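Local structure of Non-atp dependent l-selective hydantoinase (Arthrobacter aurescens, 1GKR) at residues Met1-Leu11 with Asp21-Ile32; Ser81-Thr89 with Pro423-Ala434. The protein hydrolyses the cyclic amide ring of 5-substituted hydantoins as a zinc-dependent homotetrameric hydantoinase, acting mainly on aryl derivatives with an enantioselectivity that depends on the substrate. All coordinates share one frame; numbering follows the deposited sequence.

Interaction 1 (Met1-Leu11 with Asp21-Ile32); sequences MFDVIVKNCRL and DILVKDGKVAAI
Val-4 and Val-6 lie opposite Val-24 and Ile-22 as hydrogen-bonded pairs of an antiparallel ladder, with Ile-5 and Leu-23 as the non-hydrogen-bonded pair between them. Val-24 N donates to Val-4 O at 2.9 Å, and Val-6 and Ile-22 exchange two bonds, N to O each way, both 2.9 Å. Toward the N-terminus the ladder ends in a classic beta bulge: Asp-3 and Val-4 both face Val-24, whose O takes only weak bonds from their two N atoms.

Carboxylates hold both ends. Asp-3 OD2 accepts Asp-26 N at 2.7 Å, nearly along its own C-O axis, and a water on the same oxygen reaches Gly-27 N, tying the type I' turn Lys-25 to Lys-28 to the first strand. At the far end Asp-21 keeps CG beside its backbone N (chi1 -66°), which brings OD1 within 2.7 Å of Asn-8 N, met from above the carboxylate plane; OD2 bonds Thr-36 OG1. The bond pins the corner at Asn-8 between strands 4-7 and 9-11.

These strands belong to the beta-sandwich domain that accompanies the TIM barrel in hydantoinases. Ala-31 and Ile-32 carry the sheet into a second subunit through an antiparallel ladder.

Apolar contacts occupy both faces. On that of Ile-5 and Leu-23, whose side chains run side by side, Leu-23 CB makes a CH-pi contact with the Phe-2 ring, 4.1 Å from the centroid and 13° off the normal. Lys-25 CB sits at the ring edge, and Ala-30 CB lies 3.8 Å from Phe-2 CE1. On the face of Val-4, Val-6, Ile-22 and Val-24, Ile-22 reaches beyond its own pair: CD1 approaches Leu-11 CD2 at 4.1 Å, the two side chains crossing at about a right angle, and also touches Cys-9 SG.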
loop_
_atom_site.group_PDB
_atom_site.type_symbol
_atom_site.label_atom_id
_atom_site.label_comp_id
_atom_site.label_asym_id
_atom_site.label_seq_id
_atom_site.Cartn_x
_atom_site.Cartn_y
_atom_site.Cartn_z
ATOM N N MET A 1 0.169 21.231 -56.073
ATOM C CA MET A 1 -0.339 22.122 -54.988
ATOM C C MET A 1 -1.019 21.303 -53.901
ATOM O O MET A 1 -0.805 20.098 -53.800
ATOM C CB MET A 1 -1.320 23.141 -55.562
ATOM C CG MET A 1 -2.467 22.518 -56.338
ATOM S SD MET A 1 -3.518 23.768 -57.117
ATOM C CE MET A 1 -4.933 23.771 -56.017
ATOM N N PHE A 2 -1.851 21.952 -53.094
ATOM C CA PHE A 2 -2.527 21.266 -51.999
ATOM C C PHE A 2 -4.017 21.072 -52.228
ATOM O O PHE A 2 -4.680 21.932 -52.805
ATOM C CB PHE A 2 -2.282 22.031 -50.694
ATOM C CG PHE A 2 -0.840 22.026 -50.257
ATOM C CD1 PHE A 2 -0.249 20.860 -49.777
ATOM C CD2 PHE A 2 -0.066 23.169 -50.359
ATOM C CE1 PHE A 2 1.088 20.835 -49.408
ATOM C CE2 PHE A 2 1.271 23.149 -49.992
ATOM C CZ PHE A 2 1.848 21.980 -49.517
ATOM N N ASP A 3 -4.540 19.937 -51.771
ATOM C CA ASP A 3 -5.954 19.648 -51.954
ATOM C C ASP A 3 -6.801 20.583 -51.117
ATOM O O ASP A 3 -7.817 21.089 -51.588
ATOM C CB ASP A 3 -6.275 18.193 -51.592
ATOM C CG ASP A 3 -5.481 17.194 -52.417
ATOM O OD1 ASP A 3 -5.199 17.488 -53.597
ATOM O OD2 ASP A 3 -5.147 16.109 -51.894
ATOM N N VAL A 4 -6.393 20.822 -49.877
ATOM C CA VAL A 4 -7.148 21.718 -49.010
ATOM C C VAL A 4 -6.275 22.306 -47.918
ATOM O O VAL A 4 -5.308 21.685 -47.476
ATOM C CB VAL A 4 -8.366 20.993 -48.360
ATOM C CG1 VAL A 4 -7.925 19.705 -47.746
ATOM C CG2 VAL A 4 -9.014 21.873 -47.292
ATOM N N ILE A 5 -6.620 23.521 -47.508
ATOM C CA ILE A 5 -5.914 24.220 -46.454
ATOM C C ILE A 5 -6.933 24.706 -45.443
ATOM O O ILE A 5 -7.908 25.376 -45.796
ATOM C CB ILE A 5 -5.145 25.445 -46.987
ATOM C CG1 ILE A 5 -3.879 24.990 -47.701
ATOM C CG2 ILE A 5 -4.758 26.377 -45.841
ATOM C CD1 ILE A 5 -3.081 26.137 -48.278
ATOM N N VAL A 6 -6.724 24.344 -44.183
ATOM C CA VAL A 6 -7.612 24.783 -43.119
ATOM C C VAL A 6 -6.771 25.826 -42.419
ATOM O O VAL A 6 -5.741 25.497 -41.825
ATOM C CB VAL A 6 -7.931 23.649 -42.126
ATOM C CG1 VAL A 6 -9.008 24.103 -41.172
ATOM C CG2 VAL A 6 -8.354 22.393 -42.872
ATOM N N LYS A 7 -7.172 27.088 -42.502
ATOM C CA LYS A 7 -6.366 28.102 -41.856
ATOM C C LYS A 7 -6.957 28.787 -40.646
ATOM O O LYS A 7 -8.172 28.765 -40.431
ATOM C CB LYS A 7 -5.884 29.132 -42.878
ATOM C CG LYS A 7 -6.904 29.713 -43.803
ATOM C CD LYS A 7 -6.149 30.374 -44.959
ATOM C CE LYS A 7 -7.032 31.332 -45.746
ATOM N NZ LYS A 7 -7.568 32.455 -44.896
ATOM N N ASN A 8 -6.059 29.373 -39.853
ATOM C CA ASN A 8 -6.403 30.067 -38.625
ATOM C C ASN A 8 -6.970 29.072 -37.646
ATOM O O ASN A 8 -8.054 29.262 -37.095
ATOM C CB ASN A 8 -7.410 31.175 -38.897
ATOM C CG ASN A 8 -6.922 32.126 -39.955
ATOM O OD1 ASN A 8 -5.794 32.615 -39.883
ATOM N ND2 ASN A 8 -7.759 32.391 -40.955
ATOM N N CYS A 9 -6.225 27.996 -37.447
ATOM C CA CYS A 9 -6.648 26.959 -36.530
ATOM C C CYS A 9 -5.994 27.190 -35.199
ATOM O O CYS A 9 -4.858 27.643 -35.136
ATOM C CB CYS A 9 -6.188 25.581 -37.000
ATOM S SG CYS A 9 -6.738 25.063 -38.601
ATOM N N ARG A 10 -6.718 26.890 -34.134
ATOM C CA ARG A 10 -6.154 26.963 -32.800
ATOM C C ARG A 10 -6.154 25.458 -32.536
ATOM O O ARG A 10 -7.066 24.895 -31.941
ATOM C CB ARG A 10 -7.072 27.724 -31.852
ATOM C CG ARG A 10 -6.301 28.506 -30.816
ATOM C CD ARG A 10 -7.219 29.172 -29.817
ATOM N NE ARG A 10 -7.937 30.287 -30.415
ATOM C CZ ARG A 10 -7.380 31.464 -30.678
ATOM N NH1 ARG A 10 -6.098 31.667 -30.384
ATOM N NH2 ARG A 10 -8.099 32.431 -31.242
ATOM N N LEU A 11 -5.125 24.825 -33.074
ATOM C CA LEU A 11 -4.916 23.388 -33.037
ATOM C C LEU A 11 -4.616 22.816 -31.656
ATOM O O LEU A 11 -3.626 23.189 -31.028
ATOM C CB LEU A 11 -3.788 23.089 -34.015
ATOM C CG LEU A 11 -3.288 21.690 -34.297
ATOM C CD1 LEU A 11 -4.452 20.729 -34.476
ATOM C CD2 LEU A 11 -2.436 21.761 -35.560
ATOM N N ASP A 21 -1.766 26.673 -39.515
ATOM C CA ASP A 21 -2.630 26.281 -40.611
ATOM C C ASP A 21 -2.253 24.859 -41.009
ATOM O O ASP A 21 -1.075 24.466 -40.929
ATOM C CB ASP A 21 -2.440 27.201 -41.819
ATOM C CG ASP A 21 -2.887 28.625 -41.555
ATOM O OD1 ASP A 21 -3.521 28.877 -40.501
ATOM O OD2 ASP A 21 -2.607 29.490 -42.417
ATOM N N ILE A 22 -3.250 24.094 -41.451
ATOM C CA ILE A 22 -3.023 22.718 -41.861
ATOM C C ILE A 22 -3.175 22.572 -43.361
ATOM O O ILE A 22 -4.178 22.979 -43.941
ATOM C CB ILE A 22 -3.997 21.763 -41.150
ATOM C CG1 ILE A 22 -3.844 21.923 -39.640
ATOM C CG2 ILE A 22 -3.705 20.327 -41.543
ATOM C CD1 ILE A 22 -4.898 21.234 -38.852
ATOM N N LEU A 23 -2.146 22.002 -43.975
ATOM C CA LEU A 23 -2.098 21.772 -45.413
ATOM C C LEU A 23 -2.269 20.283 -45.597
ATOM O O LEU A 23 -1.458 19.494 -45.083
ATOM C CB LEU A 23 -0.731 22.150 -45.995
ATOM C CG LEU A 23 -0.089 23.527 -45.816
ATOM C CD1 LEU A 23 -0.639 24.493 -46.830
ATOM C CD2 LEU A 23 -0.303 24.013 -44.392
ATOM N N VAL A 24 -3.311 19.893 -46.325
ATOM C CA VAL A 24 -3.543 18.485 -46.561
ATOM C C VAL A 24 -3.458 18.117 -48.031
ATOM O O VAL A 24 -3.904 18.857 -48.916
ATOM C CB VAL A 24 -4.902 18.031 -45.938
ATOM C CG1 VAL A 24 -5.689 19.228 -45.511
ATOM C CG2 VAL A 24 -5.688 17.166 -46.908
ATOM N N LYS A 25 -2.829 16.975 -48.277
ATOM C CA LYS A 25 -2.682 16.456 -49.621
ATOM C C LYS A 25 -2.777 14.931 -49.606
ATOM O O LYS A 25 -2.189 14.260 -48.753
ATOM C CB LYS A 25 -1.350 16.893 -50.227
ATOM C CG LYS A 25 -1.156 16.379 -51.632
ATOM C CD LYS A 25 -0.057 17.122 -52.360
ATOM C CE LYS A 25 -0.030 16.726 -53.837
ATOM N NZ LYS A 25 0.972 17.521 -54.615
ATOM N N ASP A 26 -3.531 14.398 -50.559
ATOM C CA ASP A 26 -3.741 12.963 -50.689
ATOM C C ASP A 26 -4.286 12.358 -49.407
ATOM O O ASP A 26 -3.863 11.275 -48.995
ATOM C CB ASP A 26 -2.451 12.247 -51.100
ATOM C CG ASP A 26 -1.972 12.660 -52.487
ATOM O OD1 ASP A 26 -2.808 12.708 -53.423
ATOM O OD2 ASP A 26 -0.758 12.935 -52.645
ATOM N N GLY A 27 -5.217 13.081 -48.783
ATOM C CA GLY A 27 -5.869 12.613 -47.574
ATOM C C GLY A 27 -5.101 12.669 -46.269
ATOM O O GLY A 27 -5.621 12.265 -45.233
ATOM N N LYS A 28 -3.868 13.157 -46.292
ATOM C CA LYS A 28 -3.105 13.233 -45.060
ATOM C C LYS A 28 -2.543 14.617 -44.841
ATOM O O LYS A 28 -2.518 15.441 -45.750
ATOM C CB LYS A 28 -1.987 12.200 -45.081
ATOM C CG LYS A 28 -1.754 11.628 -46.447
ATOM C CD LYS A 28 -0.781 10.467 -46.417
ATOM C CE LYS A 28 -1.371 9.279 -45.691
ATOM N NZ LYS A 28 -0.463 8.096 -45.786
ATOM N N VAL A 29 -2.122 14.886 -43.617
ATOM C CA VAL A 29 -1.543 16.182 -43.310
ATOM C C VAL A 29 -0.205 16.241 -44.032
ATOM O O VAL A 29 0.670 15.401 -43.808
ATOM C CB VAL A 29 -1.310 16.349 -41.798
ATOM C CG1 VAL A 29 -0.666 17.688 -41.515
ATOM C CG2 VAL A 29 -2.626 16.237 -41.058
ATOM N N ALA A 30 -0.053 17.221 -44.912
ATOM C CA ALA A 30 1.184 17.368 -45.662
ATOM C C ALA A 30 2.098 18.378 -44.969
ATOM O O ALA A 30 3.329 18.308 -45.084
ATOM C CB ALA A 30 0.874 17.821 -47.068
ATOM N N ALA A 31 1.490 19.309 -44.235
ATOM C CA ALA A 31 2.257 20.326 -43.539
ATOM C C ALA A 31 1.444 21.098 -42.516
ATOM O O ALA A 31 0.217 21.164 -42.586
ATOM C CB ALA A 31 2.828 21.291 -44.540
ATOM N N ILE A 32 2.155 21.674 -41.558
ATOM C CA ILE A 32 1.558 22.512 -40.531
ATOM C C ILE A 32 2.448 23.738 -40.536
ATOM O O ILE A 32 3.664 23.635 -40.342
ATOM C CB ILE A 32 1.617 21.864 -39.155
ATOM C CG1 ILE A 32 0.845 20.544 -39.193
ATOM C CG2 ILE A 32 1.063 22.828 -38.108
ATOM C CD1 ILE A 32 0.866 19.788 -37.896
HETATM O O HOH W 1 -6.666 15.157 -49.846
#

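Interaction 2 (Ser81-Thr89 with Pro423-Ala434)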
loop_
_atom_site.group_PDB
_atom_site.type_symbol
_atom_site.label_atom_id
_atom_site.label_comp_id
_atom_site.label_asym_id
_atom_site.label_seq_id
_atom_site.Cartn_x
_atom_site.Cartn_y
_atom_site.Cartn_z
ATOM N N SER A 81 -24.444 9.317 -37.395
ATOM C CA SER A 81 -24.474 9.922 -36.070
ATOM C C SER A 81 -23.037 10.203 -35.654
ATOM O O SER A 81 -22.750 11.243 -35.056
ATOM C CB SER A 81 -25.111 8.990 -35.041
ATOM O OG SER A 81 -26.520 9.055 -35.086
ATOM N N ALA A 82 -22.138 9.269 -35.965
ATOM C CA ALA A 82 -20.734 9.445 -35.634
ATOM C C ALA A 82 -20.234 10.692 -36.357
ATOM O O ALA A 82 -19.685 11.608 -35.739
ATOM C CB ALA A 82 -19.931 8.235 -36.070
ATOM N N ALA A 83 -20.439 10.729 -37.670
ATOM C CA ALA A 83 -19.995 11.862 -38.464
ATOM C C ALA A 83 -20.424 13.200 -37.890
ATOM O O ALA A 83 -19.599 14.089 -37.742
ATOM C CB ALA A 83 -20.487 11.735 -39.881
ATOM N N VAL A 84 -21.695 13.373 -37.556
ATOM C CA VAL A 84 -22.075 14.675 -37.030
ATOM C C VAL A 84 -21.559 14.843 -35.624
ATOM O O VAL A 84 -21.343 15.963 -35.177
ATOM C CB VAL A 84 -23.607 14.911 -37.033
ATOM C CG1 VAL A 84 -24.171 14.578 -38.386
ATOM C CG2 VAL A 84 -24.273 14.099 -35.959
ATOM N N GLY A 85 -21.359 13.726 -34.933
ATOM C CA GLY A 85 -20.864 13.769 -33.567
ATOM C C GLY A 85 -19.364 14.005 -33.483
ATOM O O GLY A 85 -18.817 14.099 -32.399
ATOM N N GLY A 86 -18.694 14.092 -34.626
ATOM C CA GLY A 86 -17.263 14.325 -34.626
ATOM C C GLY A 86 -16.402 13.086 -34.438
ATOM O O GLY A 86 -15.188 13.197 -34.254
ATOM N N ILE A 87 -17.017 11.908 -34.477
ATOM C CA ILE A 87 -16.284 10.658 -34.319
ATOM C C ILE A 87 -15.904 10.159 -35.706
ATOM O O ILE A 87 -16.729 9.626 -36.438
ATOM C CB ILE A 87 -17.147 9.617 -33.568
ATOM C CG1 ILE A 87 -17.431 10.144 -32.160
ATOM C CG2 ILE A 87 -16.456 8.252 -33.515
ATOM C CD1 ILE A 87 -18.278 9.216 -31.331
ATOM N N THR A 88 -14.639 10.337 -36.057
ATOM C CA THR A 88 -14.147 9.956 -37.374
ATOM C C THR A 88 -13.715 8.503 -37.555
ATOM O O THR A 88 -13.629 8.022 -38.681
ATOM C CB THR A 88 -13.026 10.891 -37.780
ATOM O OG1 THR A 88 -12.039 10.916 -36.741
ATOM C CG2 THR A 88 -13.586 12.301 -37.984
ATOM N N THR A 89 -13.383 7.807 -36.478
ATOM C CA THR A 89 -13.087 6.390 -36.639
ATOM C C THR A 89 -13.631 5.623 -35.432
ATOM O O THR A 89 -13.520 6.063 -34.279
ATOM C CB THR A 89 -11.572 6.053 -36.906
ATOM O OG1 THR A 89 -11.029 5.354 -35.790
ATOM C CG2 THR A 89 -10.770 7.270 -37.198
ATOM N N PRO A 423 -18.900 19.825 -32.495
ATOM C CA PRO A 423 -18.121 19.967 -33.726
ATOM C C PRO A 423 -19.091 20.527 -34.764
ATOM O O PRO A 423 -20.240 20.100 -34.806
ATOM C CB PRO A 423 -17.695 18.535 -34.038
ATOM C CG PRO A 423 -18.817 17.707 -33.451
ATOM C CD PRO A 423 -19.145 18.411 -32.157
ATOM N N VAL A 424 -18.647 21.477 -35.580
ATOM C CA VAL A 424 -19.504 22.080 -36.602
ATOM C C VAL A 424 -19.029 21.726 -38.006
ATOM O O VAL A 424 -19.619 22.139 -38.998
ATOM C CB VAL A 424 -19.530 23.631 -36.483
ATOM C CG1 VAL A 424 -19.982 24.042 -35.095
ATOM C CG2 VAL A 424 -18.146 24.199 -36.768
ATOM N N LEU A 425 -17.948 20.969 -38.086
ATOM C CA LEU A 425 -17.385 20.548 -39.364
ATOM C C LEU A 425 -16.559 19.337 -38.984
ATOM O O LEU A 425 -15.825 19.358 -37.998
ATOM C CB LEU A 425 -16.466 21.637 -39.935
ATOM C CG LEU A 425 -15.667 21.556 -41.255
ATOM C CD1 LEU A 425 -14.815 20.309 -41.333
ATOM C CD2 LEU A 425 -16.612 21.602 -42.411
ATOM N N THR A 426 -16.702 18.261 -39.731
ATOM C CA THR A 426 -15.906 17.103 -39.427
ATOM C C THR A 426 -15.442 16.521 -40.740
ATOM O O THR A 426 -16.239 16.353 -41.667
ATOM C CB THR A 426 -16.691 16.059 -38.568
ATOM O OG1 THR A 426 -16.623 14.774 -39.188
ATOM C CG2 THR A 426 -18.120 16.477 -38.362
ATOM N N MET A 427 -14.139 16.283 -40.846
ATOM C CA MET A 427 -13.607 15.710 -42.064
ATOM C C MET A 427 -12.714 14.528 -41.783
ATOM O O MET A 427 -12.028 14.478 -40.750
ATOM C CB MET A 427 -12.824 16.747 -42.884
ATOM C CG MET A 427 -11.468 17.175 -42.341
ATOM S SD MET A 427 -10.344 17.830 -43.655
ATOM C CE MET A 427 -11.068 19.395 -44.027
ATOM N N VAL A 428 -12.757 13.550 -42.682
ATOM C CA VAL A 428 -11.888 12.400 -42.536
ATOM C C VAL A 428 -11.117 12.265 -43.840
ATOM O O VAL A 428 -11.686 12.405 -44.929
ATOM C CB VAL A 428 -12.659 11.088 -42.162
ATOM C CG1 VAL A 428 -14.100 11.393 -41.935
ATOM C CG2 VAL A 428 -12.441 10.011 -43.210
ATOM N N ARG A 429 -9.810 12.037 -43.704
ATOM C CA ARG A 429 -8.906 11.903 -44.832
ATOM C C ARG A 429 -9.051 13.037 -45.852
ATOM O O ARG A 429 -9.124 12.822 -47.068
ATOM C CB ARG A 429 -9.085 10.534 -45.483
ATOM C CG ARG A 429 -8.433 9.436 -44.679
ATOM C CD ARG A 429 -8.713 8.051 -45.239
ATOM N NE ARG A 429 -10.113 7.676 -45.083
ATOM C CZ ARG A 429 -11.021 7.749 -46.048
ATOM N NH1 ARG A 429 -10.676 8.181 -47.249
ATOM N NH2 ARG A 429 -12.279 7.401 -45.808
ATOM N N GLY A 430 -9.097 14.257 -45.333
ATOM C CA GLY A 430 -9.188 15.412 -46.196
ATOM C C GLY A 430 -10.527 15.756 -46.821
ATOM O O GLY A 430 -10.596 16.716 -47.588
ATOM N N THR A 431 -11.596 15.016 -46.544
ATOM C CA THR A 431 -12.848 15.418 -47.167
ATOM C C THR A 431 -13.942 15.685 -46.127
ATOM O O THR A 431 -14.069 14.965 -45.132
ATOM C CB THR A 431 -13.294 14.392 -48.274
ATOM O OG1 THR A 431 -14.474 13.705 -47.861
ATOM C CG2 THR A 431 -12.180 13.384 -48.576
ATOM N N VAL A 432 -14.702 16.757 -46.329
ATOM C CA VAL A 432 -15.747 17.111 -45.377
ATOM C C VAL A 432 -16.878 16.103 -45.441
ATOM O O VAL A 432 -17.551 15.991 -46.464
ATOM C CB VAL A 432 -16.314 18.511 -45.659
ATOM C CG1 VAL A 432 -17.346 18.880 -44.595
ATOM C CG2 VAL A 432 -15.194 19.520 -45.672
ATOM N N VAL A 433 -17.080 15.361 -44.352
ATOM C CA VAL A 433 -18.139 14.356 -44.318
ATOM C C VAL A 433 -19.376 14.905 -43.634
ATOM O O VAL A 433 -20.476 14.415 -43.842
ATOM C CB VAL A 433 -17.706 13.068 -43.583
ATOM C CG1 VAL A 433 -16.523 12.418 -44.293
ATOM C CG2 VAL A 433 -17.370 13.393 -42.157
ATOM N N ALA A 434 -19.204 15.923 -42.813
ATOM C CA ALA A 434 -20.348 16.501 -42.150
ATOM C C ALA A 434 -20.046 17.949 -41.913
ATOM O O ALA A 434 -18.951 18.314 -41.481
ATOM C CB ALA A 434 -20.620 15.798 -40.841
#
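Ala-83 and Val-84 present the last turn of helix 75-85 to Ala-434, mostly through methyl groups. Ala-83 CB packs 4.2 Å from both Ala-434 CB and Val-433 CG2, and Val-84 CG1 touches Ala-434 CB more loosely. At the C-terminal end of the helix, Pro-423 CG lies 3.5 Å from Val-84 O and 3.8 Å from Gly-86 N. Gly-86 closes the helix in a Schellman motif with positive phi, and its lack of a CB leaves room for Pro-423 CG close to the backbone. Thr-426 CB lies 4.3 Å from Gly-86 CA.

The helix and strand 87-92 belong to the TIM barrel of the amidohydrolase fold, whereas strands 418-428 and 431-435 form a hairpin of the neighbouring beta-sandwich, so the contact joins the two domains. Within the hairpin, Val-433 and Ala-434 both face Thr-426 in a classic beta bulge, and Thr-426 O accepts from both their N atoms.

Polar contact is slight: Thr-426 OG1 gives a weak bond to Ala-83 O, an oxygen whose position is uncertain. A glycine in place of Thr-426 removes CB, the hydroxyl and the methyl, and would probably leave a gap between hairpin and helix end. Farther on, the Thr-88 CG2 methyl meets Met-427 O at 3.8 Å and Val-428 CG1 at 4.1 Å.

In the fold
Interaction 1 closes early in the chain, before interaction 2 opens; their centres are about 16 Å apart, on the same side of the chain's centre. Interaction 1 lies within the beta-sandwich formed from both ends of the chain, while interaction 2 fixes a C-terminal hairpin of that domain to the TIM barrel. They meet directly: Val-6 CG2 packs 4.2 Å from Met-427 CE, and Val-24 CG2 lies 4.0 Å from Gly-430 CA. The hairpin 423-434 therefore stands between the N-terminal strands and helix 75-85, linking the part of the sheet that continues into a second subunit with the barrel. Both contacts are remote from the zinc site.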